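Local coordinates for periplasmic binding protein/LacI transcriptional regulator (Burkholderia multivorans, PDB 4YLE), which probably binds a simple sugar in the periplasm and delivers it to an ABC transporter, acting as its solute-binding protein, at residues E45-M50 with N122-L127; V142-R147 with A275-A280; K159-G164 with D188-G193; A216-Y221 with K225-G230; N260-M265 with G269-T274. One frame throughout, in Å; residues are numbered along the deposited sequence.

Contact 1: residues E45-M50 with N122-L127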
# COMPACT_ATOMS: atom_id res chain seq x y z
N GLU A 45 -4.11 0.61 10.07
CA GLU A 45 -3.25 1.60 10.70
C GLU A 45 -2.30 2.31 9.74
O GLU A 45 -1.87 3.43 10.00
CB GLU A 45 -2.39 0.99 11.79
CG GLU A 45 -1.95 2.09 12.77
CD GLU A 45 -0.80 1.71 13.66
OE1 GLU A 45 -1.08 1.49 14.86
OE2 GLU A 45 0.37 1.67 13.17
N PHE A 46 -1.93 1.65 8.66
CA PHE A 46 -1.11 2.31 7.65
C PHE A 46 -1.69 3.67 7.26
O PHE A 46 -0.98 4.68 7.18
CB PHE A 46 -1.00 1.41 6.43
CG PHE A 46 -0.16 2.01 5.32
CD1 PHE A 46 1.23 1.92 5.33
CD2 PHE A 46 -0.77 2.63 4.24
CE1 PHE A 46 1.99 2.46 4.30
CE2 PHE A 46 -0.03 3.15 3.20
CZ PHE A 46 1.36 3.08 3.23
N PHE A 47 -2.99 3.71 7.01
CA PHE A 47 -3.60 4.96 6.59
C PHE A 47 -3.87 5.88 7.74
O PHE A 47 -3.86 7.12 7.55
CB PHE A 47 -4.85 4.66 5.77
CG PHE A 47 -4.51 4.02 4.47
CD1 PHE A 47 -3.85 4.75 3.50
CD2 PHE A 47 -4.75 2.68 4.25
CE1 PHE A 47 -3.47 4.15 2.31
CE2 PHE A 47 -4.37 2.08 3.07
CZ PHE A 47 -3.71 2.82 2.11
N LEU A 48 -4.11 5.34 8.93
CA LEU A 48 -4.26 6.21 10.08
C LEU A 48 -2.93 6.93 10.35
O LEU A 48 -2.93 8.13 10.62
CB LEU A 48 -4.73 5.43 11.30
CG LEU A 48 -6.08 4.75 11.00
CD1 LEU A 48 -6.51 4.02 12.25
CD2 LEU A 48 -7.18 5.73 10.53
N THR A 49 -1.82 6.22 10.18
CA THR A 49 -0.48 6.79 10.30
C THR A 49 -0.24 7.85 9.23
O THR A 49 0.29 8.94 9.48
CB THR A 49 0.58 5.69 10.20
OG1 THR A 49 0.50 4.88 11.38
CG2 THR A 49 1.99 6.26 10.09
N MSE A 50 -0.66 7.54 8.01
CA MSE A 50 -0.57 8.47 6.91
C MSE A 50 -1.36 9.74 7.22
O MSE A 50 -0.84 10.84 7.05
CB MSE A 50 -1.11 7.85 5.61
CG MSE A 50 -0.98 8.75 4.43
SE MSE A 50 -1.78 8.02 2.81
CE MSE A 50 -0.36 6.76 2.45
N ASN A 122 -0.72 11.12 -7.52
CA ASN A 122 -0.96 9.71 -7.23
C ASN A 122 0.07 9.30 -6.20
O ASN A 122 1.26 9.50 -6.42
CB ASN A 122 -0.81 8.95 -8.55
CG ASN A 122 -1.03 7.45 -8.46
OD1 ASN A 122 -0.80 6.78 -9.46
ND2 ASN A 122 -1.49 6.92 -7.32
N ILE A 123 -0.38 8.73 -5.08
CA ILE A 123 0.56 8.12 -4.15
C ILE A 123 0.26 6.65 -3.87
O ILE A 123 -0.82 6.19 -4.19
CB ILE A 123 0.58 8.86 -2.80
CG1 ILE A 123 -0.73 8.66 -2.02
CG2 ILE A 123 0.88 10.38 -3.01
CD1 ILE A 123 -0.75 9.34 -0.61
N ASP A 124 1.25 5.95 -3.29
CA ASP A 124 1.11 4.60 -2.70
C ASP A 124 0.99 3.51 -3.77
O ASP A 124 1.92 2.74 -4.00
CB ASP A 124 -0.09 4.56 -1.76
CG ASP A 124 -0.32 3.18 -1.15
OD1 ASP A 124 0.63 2.39 -1.10
OD2 ASP A 124 -1.45 2.89 -0.70
N ASN A 125 -0.16 3.49 -4.44
CA ASN A 125 -0.44 2.49 -5.45
C ASN A 125 -0.59 3.16 -6.79
O ASN A 125 -1.48 3.98 -6.98
CB ASN A 125 -1.70 1.72 -5.10
CG ASN A 125 -2.13 0.80 -6.19
OD1 ASN A 125 -1.30 0.13 -6.84
ND2 ASN A 125 -3.45 0.73 -6.43
N ARG A 126 0.26 2.81 -7.73
CA ARG A 126 0.30 3.52 -8.98
C ARG A 126 -0.88 3.16 -9.88
O ARG A 126 -1.19 1.99 -10.07
CB ARG A 126 1.61 3.25 -9.70
CG ARG A 126 1.92 4.24 -10.81
CD ARG A 126 3.03 3.73 -11.68
NE ARG A 126 4.26 3.51 -10.92
CZ ARG A 126 5.32 4.31 -10.95
NH1 ARG A 126 5.34 5.40 -11.73
NH2 ARG A 126 6.38 4.01 -10.21
N LEU A 127 -1.53 4.19 -10.40
CA LEU A 127 -2.55 4.04 -11.43
C LEU A 127 -1.96 3.37 -12.64
O LEU A 127 -0.77 3.50 -12.92
CB LEU A 127 -3.12 5.40 -11.81
CG LEU A 127 -3.90 6.08 -10.69
CD1 LEU A 127 -4.12 7.54 -11.03
CD2 LEU A 127 -5.24 5.37 -10.44
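The ring of Phe-47 has the edge of Phe-46 over one face, Phe-46 CD2 standing 3.5 Å above its plane near the centre, while at its own edge Phe-47 CZ meets Asp-124 OD2 at 3.6 Å. Seen from Phe-46, the in-plane neighbour at the edge is Phe-47 CD2, and the carboxylate comes in obliquely, with Asp-124 OD2 4.2 Å from Phe-46 CE2. Ring and carboxylate planes lie 41° apart for Phe-46 and 59° for Phe-47. The two aromatics belong to helix 45-60, which packs beside strand 119-123 in the N-terminal lobe of a type I periplasmic binding protein fold, and Asp-124 sits in the turn just past that strand, facing the binding cleft. There Asp-124 OD2 is salt-bridged to Lys-40, and OD1 is hydrogen-bonded to the bound unknown ligand. A gamma turn is centred on Asp-124, closed by the 2.8 Å bond from Asn-125 N to Ile-123 O. The CB atoms of Ile-123 and Asp-124 both point toward the helix. Met-50, a selenomethionine whose chain bends only at its last torsion (chi3 -75°), meets Ile-123 tip to tip, SE lying 3.8 Å from CD1.

Contact 2: residues V142-R147 with A275-A280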
# COMPACT_ATOMS: atom_id res chain seq x y z
N VAL A 142 4.10 9.61 -6.48
CA VAL A 142 4.96 9.57 -5.30
C VAL A 142 4.71 8.28 -4.55
O VAL A 142 3.62 8.05 -4.03
CB VAL A 142 4.67 10.78 -4.40
CG1 VAL A 142 5.55 10.76 -3.16
CG2 VAL A 142 4.84 12.07 -5.19
N GLY A 143 5.71 7.42 -4.50
CA GLY A 143 5.62 6.22 -3.72
C GLY A 143 6.82 5.34 -3.95
O GLY A 143 7.77 5.70 -4.68
N PRO A 144 6.79 4.16 -3.32
CA PRO A 144 7.91 3.23 -3.33
C PRO A 144 7.95 2.27 -4.50
O PRO A 144 6.96 2.01 -5.18
CB PRO A 144 7.69 2.45 -2.05
CG PRO A 144 6.21 2.38 -1.93
CD PRO A 144 5.76 3.76 -2.35
N ASP A 145 9.13 1.70 -4.66
CA ASP A 145 9.32 0.58 -5.56
C ASP A 145 9.00 -0.66 -4.73
O ASP A 145 9.82 -1.11 -3.91
CB ASP A 145 10.74 0.55 -6.11
CG ASP A 145 10.98 -0.62 -7.04
OD1 ASP A 145 10.39 -1.70 -6.81
OD2 ASP A 145 11.79 -0.49 -8.01
N ASN A 146 7.79 -1.19 -4.90
CA ASN A 146 7.35 -2.28 -4.05
C ASN A 146 8.02 -3.61 -4.38
O ASN A 146 7.93 -4.54 -3.60
CB ASN A 146 5.82 -2.43 -4.12
CG ASN A 146 5.11 -1.39 -3.27
OD1 ASN A 146 5.19 -1.45 -2.05
ND2 ASN A 146 4.46 -0.43 -3.91
N ARG A 147 8.63 -3.72 -5.56
CA ARG A 147 9.30 -4.98 -5.91
C ARG A 147 10.61 -5.04 -5.14
O ARG A 147 10.90 -6.02 -4.48
CB ARG A 147 9.52 -5.07 -7.42
CG ARG A 147 10.03 -6.41 -7.91
CD ARG A 147 10.06 -6.53 -9.44
NE ARG A 147 10.30 -7.92 -9.81
CZ ARG A 147 9.99 -8.48 -10.98
NH1 ARG A 147 9.42 -7.77 -11.95
NH2 ARG A 147 10.26 -9.77 -11.17
N ALA A 275 8.41 -4.20 6.59
CA ALA A 275 9.15 -3.12 5.91
C ALA A 275 8.43 -1.84 6.19
O ALA A 275 7.20 -1.81 6.25
CB ALA A 275 9.25 -3.35 4.42
N ASP A 276 9.20 -0.76 6.36
CA ASP A 276 8.59 0.54 6.52
C ASP A 276 8.66 1.24 5.18
O ASP A 276 9.73 1.42 4.62
CB ASP A 276 9.29 1.34 7.61
CG ASP A 276 8.41 2.44 8.19
OD1 ASP A 276 7.56 2.97 7.45
OD2 ASP A 276 8.55 2.77 9.38
N GLN A 277 7.49 1.60 4.65
CA GLN A 277 7.40 2.34 3.38
C GLN A 277 6.90 3.75 3.62
O GLN A 277 6.52 4.46 2.67
CB GLN A 277 6.49 1.62 2.37
CG GLN A 277 5.06 1.44 2.86
CD GLN A 277 4.06 1.12 1.76
OE1 GLN A 277 4.16 1.63 0.66
NE2 GLN A 277 3.06 0.29 2.07
N TYR A 278 6.91 4.18 4.88
CA TYR A 278 6.77 5.59 5.21
C TYR A 278 5.50 6.24 4.66
O TYR A 278 5.51 7.13 3.78
CB TYR A 278 8.03 6.29 4.74
CG TYR A 278 9.26 5.63 5.35
CD1 TYR A 278 9.45 5.65 6.73
CD2 TYR A 278 10.22 5.01 4.57
CE1 TYR A 278 10.57 5.04 7.30
CE2 TYR A 278 11.35 4.42 5.14
CZ TYR A 278 11.51 4.43 6.50
OH TYR A 278 12.64 3.86 7.09
N ALA A 279 4.40 5.84 5.27
CA ALA A 279 3.09 6.34 4.90
C ALA A 279 2.96 7.86 4.97
O ALA A 279 2.42 8.50 4.04
CB ALA A 279 2.06 5.71 5.80
N ALA A 280 3.42 8.43 6.07
CA ALA A 280 3.27 9.84 6.31
C ALA A 280 4.09 10.58 5.26
O ALA A 280 3.66 11.58 4.74
CB ALA A 280 3.74 10.21 7.70
O HOH W 1 2.94 1.11 -1.85
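Two of the chain segments that cross the hinge of a type I periplasmic binding protein come together where Pro-144 meets Gln-277. Segment 142-147 runs from strand 141-144 into helix 146-160; its partner, segment 275-280, runs from strand 274-276 into helix 279-295, each passing from one lobe to the other. The amide oxygen of Gln-277 reaches the proline ring, OE1 lying 3.4 Å from Pro-144 CG and 4.0 Å from Pro-144 CD, and the two side chains approach at a slant. The first torsion of Gln-277 (chi1 60°) sets CG between the backbone N and the carbonyl carbon; from there the chain runs out extended, which carries the amide across to the other segment.

The second link is through water. Asn-146 ND2 donates to it at 3.0 Å, and the water stands 2.8 Å from Gln-277 OE1, where it can donate although other acceptors compete for its protons. At their remaining ends both amides are occupied elsewhere: Asn-146 OD1 by Arg-182, Gln-277 NE2 by Asp-257 and the bound unknown ligand. Local turns shape each segment. Asp-276 OD1 accepts from Tyr-278 N at 2.9 Å in an Asx turn, with the Tyr-278 ring carrying Asp-276 CB over one face. Asp-145 N-caps helix 146-160, its OD1 receiving a weak bond from Arg-147 N. A carbonyl oxygen laid against proline CH groups, a bridging water and one ligand-bound amide thus meet beside the interdomain hinge characteristic of type I periplasmic binding proteins.

Contact 3: residues K159-G164 with D188-G193; sequences KKLKAG and DAMKAG
Leu-161 and the selenomethionine Met-190 form the apolar half of this contact, with Leu-161 CD1 4.3 Å from Met-190 SE. The conformation of Met-190 explains the approach. Its first two torsions (chi1 -65°, chi2 -58°) curl the chain, and the third, at 94°, turns CE aside, so that selenium is the atom presented to the leucine. Leu-161 is simpler: its CB already points at helix 177-193, and CD1 continues the line of the side chain, lying anti to CA, while CD2 branches off. Both residues also rest on Val-167 of strand 166-171.

The second half involves backbone more than side chain. Ala-163 passes the end of helix 177-193, its CA 4.0 Å and its CB 4.2 Å from Gly-193 O. Within the helix, Gly-193 N makes weak bonds to Ala-189 O (3.1 Å) and Met-190 O (3.3 Å). The CB of Lys-162 points away from the helix; its NZ forms a salt bridge with Asp-165.

In the fold, the contact joins the turn after helix 146-160 to the end of helix 177-193, in the C-terminal lobe, its centre about 24 Å from the centre of the chain. Within the two segments the fit rests on van der Waals packing, and the directional tie lies just beyond them, in the backbone hydrogen bond between Gly-164 and Gly-194.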
# COMPACT_ATOMS: atom_id res chain seq x y z
N LYS A 159 17.30 -16.11 4.29
CA LYS A 159 18.46 -16.46 5.10
C LYS A 159 18.10 -17.51 6.15
O LYS A 159 18.96 -18.27 6.61
CB LYS A 159 19.04 -15.22 5.80
CG LYS A 159 19.31 -14.02 4.93
CD LYS A 159 20.00 -14.38 3.63
CE LYS A 159 19.95 -13.21 2.65
NZ LYS A 159 19.51 -13.65 1.28
N LYS A 160 16.82 -17.53 6.53
CA LYS A 160 16.33 -18.37 7.62
C LYS A 160 15.80 -19.70 7.11
O LYS A 160 15.63 -20.65 7.89
CB LYS A 160 15.25 -17.63 8.41
CG LYS A 160 15.80 -16.47 9.22
CD LYS A 160 15.26 -16.45 10.64
CE LYS A 160 16.19 -15.70 11.59
NZ LYS A 160 15.64 -15.74 12.97
N LEU A 161 15.56 -19.77 5.81
CA LEU A 161 15.05 -20.95 5.15
C LEU A 161 16.16 -21.67 4.47
O LEU A 161 17.33 -21.33 4.63
CB LEU A 161 13.97 -20.60 4.13
CG LEU A 161 12.70 -19.97 4.68
CD1 LEU A 161 11.65 -19.66 3.60
CD2 LEU A 161 12.08 -20.86 5.73
N LYS A 162 15.79 -22.70 3.71
CA LYS A 162 16.76 -23.42 2.91
C LYS A 162 16.16 -23.79 1.58
O LYS A 162 14.94 -23.79 1.40
CB LYS A 162 17.24 -24.68 3.65
CG LYS A 162 16.15 -25.65 4.01
CD LYS A 162 16.70 -26.82 4.85
CE LYS A 162 15.62 -27.86 5.11
NZ LYS A 162 14.39 -27.26 5.69
N ALA A 163 17.04 -24.09 0.64
CA ALA A 163 16.66 -24.54 -0.69
C ALA A 163 15.63 -25.66 -0.62
O ALA A 163 15.75 -26.58 0.21
CB ALA A 163 17.89 -24.99 -1.45
N GLY A 164 14.63 -25.58 -1.49
CA GLY A 164 13.56 -26.56 -1.55
C GLY A 164 12.41 -26.33 -0.58
O GLY A 164 11.36 -26.98 -0.69
N ASP A 188 10.95 -13.12 -6.39
CA ASP A 188 12.35 -12.93 -6.73
C ASP A 188 13.25 -13.45 -5.63
O ASP A 188 14.25 -14.14 -5.88
CB ASP A 188 12.67 -11.44 -6.93
CG ASP A 188 11.95 -10.82 -8.15
OD1 ASP A 188 11.50 -11.56 -9.06
OD2 ASP A 188 11.93 -9.54 -8.20
N ALA A 189 12.89 -13.12 -4.39
CA ALA A 189 13.67 -13.53 -3.23
C ALA A 189 13.69 -15.05 -3.08
O ALA A 189 14.75 -15.66 -2.85
CB ALA A 189 13.11 -12.88 -1.99
N MSE A 190 12.51 -15.66 -3.21
CA MSE A 190 12.39 -17.10 -3.06
C MSE A 190 13.16 -17.85 -4.15
O MSE A 190 13.86 -18.81 -3.84
CB MSE A 190 10.93 -17.49 -3.06
CG MSE A 190 10.17 -16.94 -1.82
SE MSE A 190 10.94 -17.50 -0.09
CE MSE A 190 12.12 -15.94 0.26
N LYS A 191 13.04 -17.40 -5.40
CA LYS A 191 13.84 -17.95 -6.51
C LYS A 191 15.35 -17.90 -6.25
O LYS A 191 16.07 -18.87 -6.46
CB LYS A 191 13.60 -17.19 -7.81
CG LYS A 191 12.29 -17.42 -8.55
CD LYS A 191 12.22 -16.45 -9.75
CE LYS A 191 11.07 -16.73 -10.70
NZ LYS A 191 9.80 -17.07 -10.02
N ALA A 192 15.82 -16.74 -5.82
CA ALA A 192 17.24 -16.49 -5.63
C ALA A 192 17.81 -17.37 -4.52
O ALA A 192 19.03 -17.66 -4.49
CB ALA A 192 17.45 -15.04 -5.30
N GLY A 193 16.94 -17.78 -3.61
CA GLY A 193 17.33 -18.57 -2.45
C GLY A 193 17.15 -20.06 -2.66
O GLY A 193 17.66 -20.86 -1.87

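Contact 4: residues A216-Y221 with K225-G230; sequences AMLNEY and KALLCG
Leu-227 lies across the selenium of Met-217, a selenomethionine, with Leu-227 CD2 3.7 Å from Met-217 SE. The two side chains meet at a slant, neither end-on nor alongside. Met-217 starts with CG beside its backbone N (chi1 -75°) and is extended from there, and this straight run takes selenium from the helix down to the strand. On its other branch Leu-227 receives a helix neighbour, Leu-218, whose CD1 is 4.3 Å from Leu-227 CD1. Each methyl of Leu-227 therefore has its own partner, one from each of two successive helix residues.

These are the helix and the second strand of a beta-alpha-beta crossover in the C-terminal lobe: from strand 196-202 the chain climbs through helix 207-220 and returns as strand 226-229, which is separated from the first strand in the parallel sheet by strand 166-171. The nearest CA atoms of helix and strand segments, those of Met-217 and Leu-227, are 8.7 Å from each other. Along the strand the side chains alternate, so Leu-227 points at this helix while Ala-226 and Leu-228 turn to the opposite side of the sheet, where both touch Val-167.

The packing extends past the pair. Met-217 also touches Ser-199 and Gln-201 on strand 196-202, and helix 232-244 packs alongside, with Ala-241 against Leu-218 and Val-242 against Leu-227. Near its end the helix keeps regular backbone bonds, from Glu-220 N to Ala-216 O at 2.8 Å and from Tyr-221 N to Met-217 O at 2.9 Å.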
# COMPACT_ATOMS: atom_id res chain seq x y z
N ALA A 216 -5.90 -21.98 4.66
CA ALA A 216 -6.04 -22.88 3.54
C ALA A 216 -4.66 -23.38 3.12
O ALA A 216 -4.49 -24.56 2.84
CB ALA A 216 -6.75 -22.22 2.38
N MSE A 217 -3.67 -22.48 3.06
CA MSE A 217 -2.35 -22.86 2.60
C MSE A 217 -1.67 -23.85 3.57
O MSE A 217 -1.05 -24.81 3.14
CB MSE A 217 -1.46 -21.62 2.42
CG MSE A 217 -1.82 -20.86 1.23
SE MSE A 217 -0.73 -19.24 1.22
CE MSE A 217 -1.39 -18.60 -0.53
N LEU A 218 -1.80 -23.59 4.87
CA LEU A 218 -1.28 -24.50 5.88
C LEU A 218 -1.95 -25.86 5.79
O LEU A 218 -1.31 -26.91 5.94
CB LEU A 218 -1.46 -23.91 7.28
CG LEU A 218 -0.60 -22.67 7.52
CD1 LEU A 218 -1.17 -21.88 8.70
CD2 LEU A 218 0.84 -23.01 7.78
N ASN A 219 -3.26 -25.86 5.54
CA ASN A 219 -3.96 -27.13 5.38
C ASN A 219 -3.51 -27.85 4.11
O ASN A 219 -3.35 -29.08 4.11
CB ASN A 219 -5.48 -26.93 5.34
CG ASN A 219 -6.07 -26.63 6.71
OD1 ASN A 219 -5.64 -27.18 7.71
ND2 ASN A 219 -7.06 -25.76 6.75
N GLU A 220 -3.32 -27.10 3.03
CA GLU A 220 -2.94 -27.71 1.74
C GLU A 220 -1.52 -28.26 1.75
O GLU A 220 -1.23 -29.28 1.11
CB GLU A 220 -3.09 -26.68 0.59
CG GLU A 220 -2.96 -27.31 -0.81
CD GLU A 220 -3.19 -26.30 -1.94
OE1 GLU A 220 -3.56 -25.14 -1.67
OE2 GLU A 220 -3.02 -26.69 -3.11
N TYR A 221 -0.63 -27.55 2.47
CA TYR A 221 0.78 -27.86 2.51
C TYR A 221 1.27 -28.12 3.94
O TYR A 221 1.72 -27.23 4.63
CB TYR A 221 1.57 -26.73 1.86
CG TYR A 221 1.22 -26.64 0.40
CD1 TYR A 221 1.73 -27.55 -0.49
CD2 TYR A 221 0.34 -25.66 -0.07
CE1 TYR A 221 1.40 -27.50 -1.81
CE2 TYR A 221 0.00 -25.61 -1.41
CZ TYR A 221 0.53 -26.54 -2.27
OH TYR A 221 0.21 -26.50 -3.59
N LYS A 225 6.77 -23.81 5.04
CA LYS A 225 7.78 -23.25 5.94
C LYS A 225 7.63 -21.76 6.20
O LYS A 225 8.17 -21.25 7.17
CB LYS A 225 9.17 -23.51 5.38
CG LYS A 225 9.52 -24.96 5.31
CD LYS A 225 9.82 -25.50 6.69
CE LYS A 225 10.48 -26.87 6.59
NZ LYS A 225 11.01 -27.32 7.90
N ALA A 226 6.89 -21.05 5.34
CA ALA A 226 6.72 -19.62 5.52
C ALA A 226 5.53 -19.10 4.75
O ALA A 226 5.10 -19.67 3.74
CB ALA A 226 7.96 -18.88 5.08
N LEU A 227 5.01 -18.00 5.25
CA LEU A 227 3.95 -17.25 4.60
C LEU A 227 4.44 -15.83 4.39
O LEU A 227 4.76 -15.15 5.35
CB LEU A 227 2.70 -17.23 5.46
CG LEU A 227 2.03 -18.60 5.59
CD1 LEU A 227 1.21 -18.75 6.88
CD2 LEU A 227 1.17 -18.89 4.37
N LEU A 228 4.49 -15.41 3.13
CA LEU A 228 4.99 -14.08 2.79
C LEU A 228 3.77 -13.22 2.45
O LEU A 228 3.08 -13.49 1.46
CB LEU A 228 5.94 -14.14 1.60
CG LEU A 228 7.24 -14.94 1.73
CD1 LEU A 228 6.99 -16.44 1.75
CD2 LEU A 228 8.18 -14.57 0.60
N CYS A 229 3.51 -12.20 3.27
CA CYS A 229 2.26 -11.45 3.20
C CYS A 229 2.49 -10.06 2.70
O CYS A 229 3.40 -9.37 3.16
CB CYS A 229 1.59 -11.39 4.57
SG CYS A 229 1.26 -13.02 5.24
N GLY A 230 1.62 -9.65 1.77
CA GLY A 230 1.72 -8.36 1.12
C GLY A 230 1.49 -7.14 2.02
O GLY A 230 1.86 -6.03 1.66

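Contact 5: residues N260-M265 with G269-T274; sequences NAIKPM and GRVLAT
Ile-262 is the first residue of 260-265 to touch the returning chain, just before the short helix 263-268, which is followed by a glycine where the chain doubles back toward strand 274-276 and the hinge of this periplasmic binding protein fold. Its CD1 lies 4.0 Å from Val-271 CG2, the two side chains crossing at about a right angle. The other branch of the same residue, CG2, meets Thr-274 CG2 at 4.1 Å. The hydroxyl of that threonine is engaged with Asp-232 and Asn-258, which leaves its methyl to face the isoleucine. Next, Lys-263 turns away from the partner segment, and its extended chain brings NZ to Asn-260 OD1, 2.9 Å away.

Pro-264 makes a marginal contact, its CB 4.2 Å from Arg-270 NH2. Met-265, a selenomethionine, carries the centre of the contact. Its CG sits 3.3 Å above one face of the Arg-270 guanidinium, offset toward the rim, and this CG is 3.4 Å from Arg-270 NH2. The arginine is bent at its third torsion, which lays the flat group over the methionine chain, while a salt bridge from NE to Asp-268 helps to fix it there. On another side Met-265 CB packs 3.7 Å from Val-271 CG2.

The turn after the helix passes through Gly-269, at positive phi, and at its close Val-271 N donates to Met-265 O at 3.1 Å, nearly straight at 173°, yet from 66° out of the carbonyl plane.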
# COMPACT_ATOMS: atom_id res chain seq x y z
N ASN A 260 2.07 -0.44 14.10
CA ASN A 260 2.33 -0.67 15.52
C ASN A 260 1.90 -2.05 15.95
O ASN A 260 2.58 -2.67 16.77
CB ASN A 260 1.61 0.36 16.38
CG ASN A 260 2.23 1.70 16.26
OD1 ASN A 260 3.45 1.82 16.38
ND2 ASN A 260 1.42 2.73 16.00
N ALA A 261 0.79 -2.54 15.42
CA ALA A 261 0.28 -3.84 15.87
C ALA A 261 1.31 -4.94 15.61
O ALA A 261 1.31 -5.96 16.29
CB ALA A 261 -1.05 -4.17 15.19
N ILE A 262 2.21 -4.72 14.66
CA ILE A 262 3.17 -5.77 14.29
C ILE A 262 4.39 -5.77 15.22
O ILE A 262 5.15 -6.73 15.26
CB ILE A 262 3.62 -5.62 12.80
CG1 ILE A 262 3.80 -7.00 12.17
CG2 ILE A 262 4.89 -4.80 12.65
CD1 ILE A 262 2.48 -7.69 11.84
N LYS A 263 4.58 -4.70 15.97
CA LYS A 263 5.79 -4.60 16.78
C LYS A 263 5.91 -5.62 17.91
O LYS A 263 6.97 -6.21 18.08
CB LYS A 263 5.90 -3.18 17.31
CG LYS A 263 6.19 -2.22 16.17
CD LYS A 263 6.17 -0.77 16.58
CE LYS A 263 6.15 0.11 15.35
NZ LYS A 263 6.31 1.52 15.74
N PRO A 264 4.83 -5.87 18.66
CA PRO A 264 4.96 -6.93 19.67
C PRO A 264 5.24 -8.28 19.02
O PRO A 264 5.88 -9.14 19.61
CB PRO A 264 3.60 -6.94 20.37
CG PRO A 264 2.97 -5.64 20.02
CD PRO A 264 3.48 -5.27 18.68
N MSE A 265 4.78 -8.45 17.79
CA MSE A 265 4.96 -9.71 17.09
C MSE A 265 6.40 -9.88 16.58
O MSE A 265 6.92 -11.00 16.61
CB MSE A 265 3.96 -9.82 15.96
CG MSE A 265 2.54 -9.71 16.48
SE MSE A 265 1.25 -10.10 15.09
CE MSE A 265 -0.38 -9.48 15.99
N GLY A 269 8.64 -12.84 18.27
CA GLY A 269 8.95 -13.81 17.23
C GLY A 269 7.80 -14.33 16.37
O GLY A 269 8.01 -15.18 15.51
N ARG A 270 6.59 -13.83 16.58
CA ARG A 270 5.44 -14.30 15.80
C ARG A 270 5.57 -13.88 14.33
O ARG A 270 5.11 -14.58 13.44
CB ARG A 270 4.12 -13.79 16.41
CG ARG A 270 3.65 -14.66 17.59
CD ARG A 270 2.41 -14.10 18.23
NE ARG A 270 2.68 -12.81 18.82
CZ ARG A 270 1.75 -11.90 19.10
NH1 ARG A 270 0.47 -12.15 18.83
NH2 ARG A 270 2.10 -10.75 19.64
N VAL A 271 6.22 -12.74 14.11
CA VAL A 271 6.53 -12.19 12.78
C VAL A 271 8.04 -11.97 12.65
O VAL A 271 8.67 -11.39 13.54
CB VAL A 271 5.79 -10.89 12.54
CG1 VAL A 271 6.20 -10.24 11.22
CG2 VAL A 271 4.32 -11.14 12.54
N LEU A 272 8.62 -12.42 11.54
CA LEU A 272 10.06 -12.35 11.34
C LEU A 272 10.58 -11.02 10.77
O LEU A 272 11.66 -10.56 11.13
CB LEU A 272 10.49 -13.49 10.41
CG LEU A 272 11.97 -13.48 10.01
CD1 LEU A 272 12.82 -13.91 11.20
CD2 LEU A 272 12.21 -14.38 8.79
N ALA A 273 9.82 -10.42 9.88
CA ALA A 273 10.22 -9.16 9.27
C ALA A 273 9.04 -8.46 8.66
O ALA A 273 8.05 -9.08 8.31
CB ALA A 273 11.28 -9.40 8.21
N THR A 274 9.18 -7.15 8.53
CA THR A 274 8.23 -6.32 7.79
C THR A 274 9.05 -5.24 7.10
O THR A 274 10.26 -5.36 7.01
CB THR A 274 7.17 -5.73 8.72
OG1 THR A 274 6.18 -5.04 7.95
CG2 THR A 274 7.77 -4.78 9.75

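In the fold
From the N terminus, contact 1 closes first, joining helix 45-60 to the end of strand 119-123 within the N-terminal lobe. Contact 2 opens soon after and spans a long loop, from strand 141-144 to the start of helix 279-295, so most of the C-terminal lobe lies between its two segments. Contacts 3, 4 and 5 follow one another in series within that span, each closing a shorter loop, and none of the five crosses another. Contacts 1 and 2 meet in one sheet, on neighbouring strands. Contacts 3 and 4 pack directly together, and Glu-45 of contact 1 reaches Asn-260 of contact 5, linking the two lobes.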